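Local coordinates for ORF98 PTP-2 (Cydia pomonella granulosis virus, PDB 6I28), which probably removes phosphate from phosphotyrosine and phosphoserine or phosphothreonine in proteins, as a viral member of the dual-specificity phosphatase family, at residues A[107-117]-A[139-150]. Sequence-based numbering, arbitrary orientation.
Sequences GVSRSATLAIY and AVHPSEHFVELL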
loop_
_atom_site.group_PDB
_atom_site.type_symbol
_atom_site.label_atom_id
_atom_site.label_comp_id
_atom_site.label_asym_id
_atom_site.label_seq_id
_atom_site.Cartn_x
_atom_site.Cartn_y
_atom_site.Cartn_z
ATOM N N GLY A 107 -8.303 -5.396 -2.029
ATOM C CA GLY A 107 -8.009 -3.997 -1.839
ATOM C C GLY A 107 -8.548 -3.371 -0.566
ATOM O O GLY A 107 -8.788 -2.154 -0.562
ATOM N N VAL A 108 -8.719 -4.153 0.507
ATOM C CA VAL A 108 -9.230 -3.610 1.772
ATOM C C VAL A 108 -8.317 -3.879 2.958
ATOM O O VAL A 108 -8.512 -3.240 4.013
ATOM C CB VAL A 108 -10.653 -4.123 2.076
ATOM C CG1 VAL A 108 -11.684 -3.662 0.979
ATOM C CG2 VAL A 108 -10.680 -5.649 2.276
ATOM N N SER A 109 -7.352 -4.800 2.883
ATOM C CA SER A 109 -6.535 -5.146 4.048
ATOM C C SER A 109 -5.028 -5.105 3.741
ATOM O O SER A 109 -4.348 -4.153 4.145
ATOM C CB SER A 109 -6.963 -6.515 4.573
ATOM O OG SER A 109 -6.236 -6.851 5.750
ATOM N N ARG A 110 -4.489 -6.075 2.992
ATOM C CA ARG A 110 -3.050 -6.056 2.725
ATOM C C ARG A 110 -2.613 -4.737 2.086
ATOM O O ARG A 110 -1.759 -4.024 2.623
ATOM C CB ARG A 110 -2.649 -7.212 1.799
ATOM C CG ARG A 110 -2.119 -8.451 2.506
ATOM C CD ARG A 110 -1.936 -9.655 1.638
ATOM N NE ARG A 110 -3.198 -10.094 1.079
ATOM C CZ ARG A 110 -3.407 -11.228 0.435
ATOM N NH1 ARG A 110 -2.430 -12.106 0.264
ATOM N NH2 ARG A 110 -4.621 -11.486 -0.025
ATOM N N SER A 111 -3.158 -4.432 0.891
ATOM C CA SER A 111 -2.761 -3.223 0.150
ATOM C C SER A 111 -3.077 -1.972 0.959
ATOM O O SER A 111 -2.250 -1.033 1.041
ATOM C CB SER A 111 -3.469 -3.186 -1.210
ATOM O OG SER A 111 -4.885 -3.297 -1.035
ATOM N N ALA A 112 -4.248 -1.969 1.624
ATOM C CA ALA A 112 -4.631 -0.806 2.421
ATOM C C ALA A 112 -3.658 -0.564 3.574
ATOM O O ALA A 112 -3.367 0.586 3.923
ATOM C CB ALA A 112 -6.040 -0.976 2.972
ATOM N N THR A 113 -3.135 -1.640 4.164
ATOM C CA THR A 113 -2.159 -1.525 5.236
ATOM C C THR A 113 -0.907 -0.789 4.783
ATOM O O THR A 113 -0.414 0.122 5.452
ATOM C CB THR A 113 -1.857 -2.915 5.777
ATOM O OG1 THR A 113 -3.007 -3.395 6.518
ATOM C CG2 THR A 113 -0.652 -2.940 6.764
ATOM N N LEU A 114 -0.358 -1.152 3.618
ATOM C CA LEU A 114 0.815 -0.427 3.138
ATOM C C LEU A 114 0.520 1.025 2.793
ATOM O O LEU A 114 1.369 1.900 3.052
ATOM C CB LEU A 114 1.434 -1.140 1.935
ATOM C CG LEU A 114 2.681 -0.548 1.263
ATOM C CD1 LEU A 114 3.792 -0.386 2.271
ATOM C CD2 LEU A 114 3.124 -1.403 0.066
ATOM N N ALA A 115 -0.625 1.297 2.159
ATOM C CA ALA A 115 -0.992 2.676 1.846
ATOM C C ALA A 115 -1.104 3.509 3.110
ATOM O O ALA A 115 -0.556 4.626 3.181
ATOM C CB ALA A 115 -2.287 2.691 1.057
ATOM N N ILE A 116 -1.742 2.961 4.143
ATOM C CA ILE A 116 -1.940 3.693 5.387
ATOM C C ILE A 116 -0.589 3.972 6.013
ATOM O O ILE A 116 -0.338 5.067 6.508
ATOM C CB ILE A 116 -2.873 2.909 6.333
ATOM C CG1 ILE A 116 -4.326 2.892 5.831
ATOM C CG2 ILE A 116 -2.814 3.472 7.792
ATOM C CD1 ILE A 116 -5.338 2.088 6.686
ATOM N N TYR A 117 0.317 2.999 5.964
ATOM C CA TYR A 117 1.623 3.172 6.582
ATOM C C TYR A 117 2.446 4.216 5.834
ATOM O O TYR A 117 3.107 5.068 6.456
ATOM C CB TYR A 117 2.388 1.852 6.575
ATOM C CG TYR A 117 3.789 1.990 7.177
ATOM C CD1 TYR A 117 3.986 2.419 8.439
ATOM C CD2 TYR A 117 4.904 1.686 6.433
ATOM C CE1 TYR A 117 5.272 2.542 9.006
ATOM C CE2 TYR A 117 6.195 1.794 6.930
ATOM C CZ TYR A 117 6.393 2.231 8.215
ATOM O OH TYR A 117 7.661 2.356 8.761
ATOM N N ALA A 139 -13.488 2.531 1.276
ATOM C CA ALA A 139 -13.775 1.771 2.490
ATOM C C ALA A 139 -12.748 0.654 2.612
ATOM O O ALA A 139 -12.752 -0.272 1.814
ATOM C CB ALA A 139 -15.184 1.205 2.458
ATOM N N VAL A 140 -11.860 0.736 3.585
ATOM C CA VAL A 140 -10.859 -0.294 3.838
ATOM C C VAL A 140 -11.084 -0.840 5.242
ATOM O O VAL A 140 -11.786 -0.232 6.067
ATOM C CB VAL A 140 -9.428 0.271 3.676
ATOM C CG1 VAL A 140 -9.206 0.712 2.265
ATOM C CG2 VAL A 140 -9.259 1.465 4.650
ATOM N N HIS A 141 -10.510 -2.006 5.505
ATOM C CA HIS A 141 -10.701 -2.692 6.778
ATOM C C HIS A 141 -9.505 -3.610 7.030
ATOM O O HIS A 141 -9.592 -4.828 6.817
ATOM C CB HIS A 141 -12.008 -3.492 6.788
ATOM C CG HIS A 141 -12.452 -3.892 8.162
ATOM N ND1 HIS A 141 -12.651 -5.205 8.531
ATOM C CD2 HIS A 141 -12.714 -3.152 9.264
ATOM C CE1 HIS A 141 -13.040 -5.258 9.793
ATOM N NE2 HIS A 141 -13.095 -4.025 10.260
ATOM N N PRO A 142 -8.384 -3.065 7.493
ATOM C CA PRO A 142 -7.212 -3.905 7.750
ATOM C C PRO A 142 -7.500 -4.928 8.832
ATOM O O PRO A 142 -8.152 -4.639 9.845
ATOM C CB PRO A 142 -6.136 -2.897 8.188
ATOM C CG PRO A 142 -6.580 -1.591 7.601
ATOM C CD PRO A 142 -8.093 -1.636 7.700
ATOM N N SER A 143 -7.031 -6.142 8.603
ATOM C CA SER A 143 -7.156 -7.155 9.637
ATOM C C SER A 143 -6.533 -6.686 10.943
ATOM O O SER A 143 -5.590 -5.895 10.957
ATOM C CB SER A 143 -6.487 -8.445 9.194
ATOM O OG SER A 143 -6.935 -8.818 7.894
ATOM N N GLU A 144 -7.034 -7.242 12.043
ATOM C CA GLU A 144 -6.603 -6.780 13.358
ATOM C C GLU A 144 -5.084 -6.810 13.504
ATOM O O GLU A 144 -4.491 -5.881 14.070
ATOM C CB GLU A 144 -7.244 -7.619 14.468
ATOM C CG GLU A 144 -8.547 -7.052 14.969
ATOM C CD GLU A 144 -9.094 -7.806 16.181
ATOM O OE1 GLU A 144 -10.309 -8.114 16.182
ATOM O OE2 GLU A 144 -8.313 -8.080 17.126
ATOM N N HIS A 145 -4.428 -7.871 13.022
ATOM C CA HIS A 145 -2.979 -7.932 13.225
ATOM C C HIS A 145 -2.239 -6.884 12.395
ATOM O O HIS A 145 -1.141 -6.449 12.777
ATOM C CB HIS A 145 -2.430 -9.336 12.941
ATOM C CG HIS A 145 -2.441 -9.730 11.500
ATOM N ND1 HIS A 145 -3.598 -10.109 10.841
ATOM C CD2 HIS A 145 -1.438 -9.857 10.602
ATOM C CE1 HIS A 145 -3.307 -10.430 9.592
ATOM N NE2 HIS A 145 -2.006 -10.267 9.416
ATOM N N PHE A 146 -2.799 -6.462 11.263
ATOM C CA PHE A 146 -2.188 -5.340 10.542
ATOM C C PHE A 146 -2.398 -4.028 11.301
ATOM O O PHE A 146 -1.538 -3.145 11.264
ATOM C CB PHE A 146 -2.731 -5.196 9.123
ATOM C CG PHE A 146 -2.318 -6.289 8.207
ATOM C CD1 PHE A 146 -1.034 -6.812 8.242
ATOM C CD2 PHE A 146 -3.188 -6.764 7.259
ATOM C CE1 PHE A 146 -0.701 -7.861 7.408
ATOM C CE2 PHE A 146 -2.815 -7.796 6.387
ATOM C CZ PHE A 146 -1.557 -8.312 6.460
ATOM N N VAL A 147 -3.562 -3.867 11.954
ATOM C CA VAL A 147 -3.791 -2.680 12.789
ATOM C C VAL A 147 -2.771 -2.611 13.913
ATOM O O VAL A 147 -2.199 -1.547 14.183
ATOM C CB VAL A 147 -5.231 -2.685 13.332
ATOM C CG1 VAL A 147 -5.399 -1.562 14.372
ATOM C CG2 VAL A 147 -6.252 -2.546 12.217
ATOM N N GLU A 148 -2.497 -3.737 14.572
ATOM C CA GLU A 148 -1.488 -3.702 15.626
ATOM C C GLU A 148 -0.089 -3.471 15.045
ATOM O O GLU A 148 0.733 -2.788 15.654
ATOM C CB GLU A 148 -1.538 -4.988 16.453
ATOM C CG GLU A 148 -2.797 -5.134 17.305
ATOM C CD GLU A 148 -3.071 -3.936 18.247
ATOM O OE1 GLU A 148 -2.142 -3.515 18.992
ATOM O OE2 GLU A 148 -4.222 -3.421 18.233
ATOM N N LEU A 149 0.195 -4.003 13.859
ATOM C CA LEU A 149 1.491 -3.765 13.223
ATOM C C LEU A 149 1.750 -2.278 13.051
ATOM O O LEU A 149 2.828 -1.781 13.403
ATOM C CB LEU A 149 1.554 -4.469 11.876
ATOM C CG LEU A 149 2.683 -4.132 10.920
ATOM C CD1 LEU A 149 3.957 -4.649 11.419
ATOM C CD2 LEU A 149 2.429 -4.753 9.549
ATOM N N LEU A 150 0.756 -1.556 12.505
ATOM C CA LEU A 150 0.887 -0.150 12.181
ATOM C C LEU A 150 0.939 0.707 13.431
ATOM O O LEU A 150 1.766 1.631 13.542
ATOM C CB LEU A 150 -0.283 0.270 11.296
ATOM C CG LEU A 150 -0.376 -0.400 9.934
ATOM C CD1 LEU A 150 -1.278 0.358 9.014
ATOM C CD2 LEU A 150 0.994 -0.436 9.390
#
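The ring of Phe-146 meets Ser-109 at its edge, where OG lies in the ring plane 3.4 Å from CD2, and carries His-145 NE2 over one face. CG of Arg-110 and OG1 of Thr-113 approach the ring obliquely, OG1 coming to 3.4 Å from Phe-146 CG. A threonine suits this spot: with chi1 at -71°, OG1 stands beside the backbone N and donates to Ser-109 O from above the carbonyl plane, sharing that oxygen with Thr-113 N, while CG2, anti to the N, packs on Phe-146 CB and Leu-150 CD2. Both serine hydroxyls, of Ser-109 and Ser-143, bond to the carboxylate of Asp-71. The run from Gly-107 through Arg-110 fits the end of the CX5R phosphate-binding loop of cysteine phosphatases, with Cys-104 as its cysteine. Two hydrogen bonds join the chain entering helix 144-151 to this loop and the start of helix 110-123: Ser-143 N to Ser-109 OG (3.0 Å, 164°) and His-141 N to Val-108 O (2.8 Å). The small Ala-112 lets Val-140 CG1 come within 3.7 Å of its CB. Farther along, helix segments 110-117 and 144-150 run nearly parallel (15°), bridged by Leu-150, whose forked end sends CD1 to Ile-116 CG2 (3.7 Å) and CD2 to Tyr-117 CB; Tyr-127 of helix 127-137 touches both Ile-116 and Leu-150.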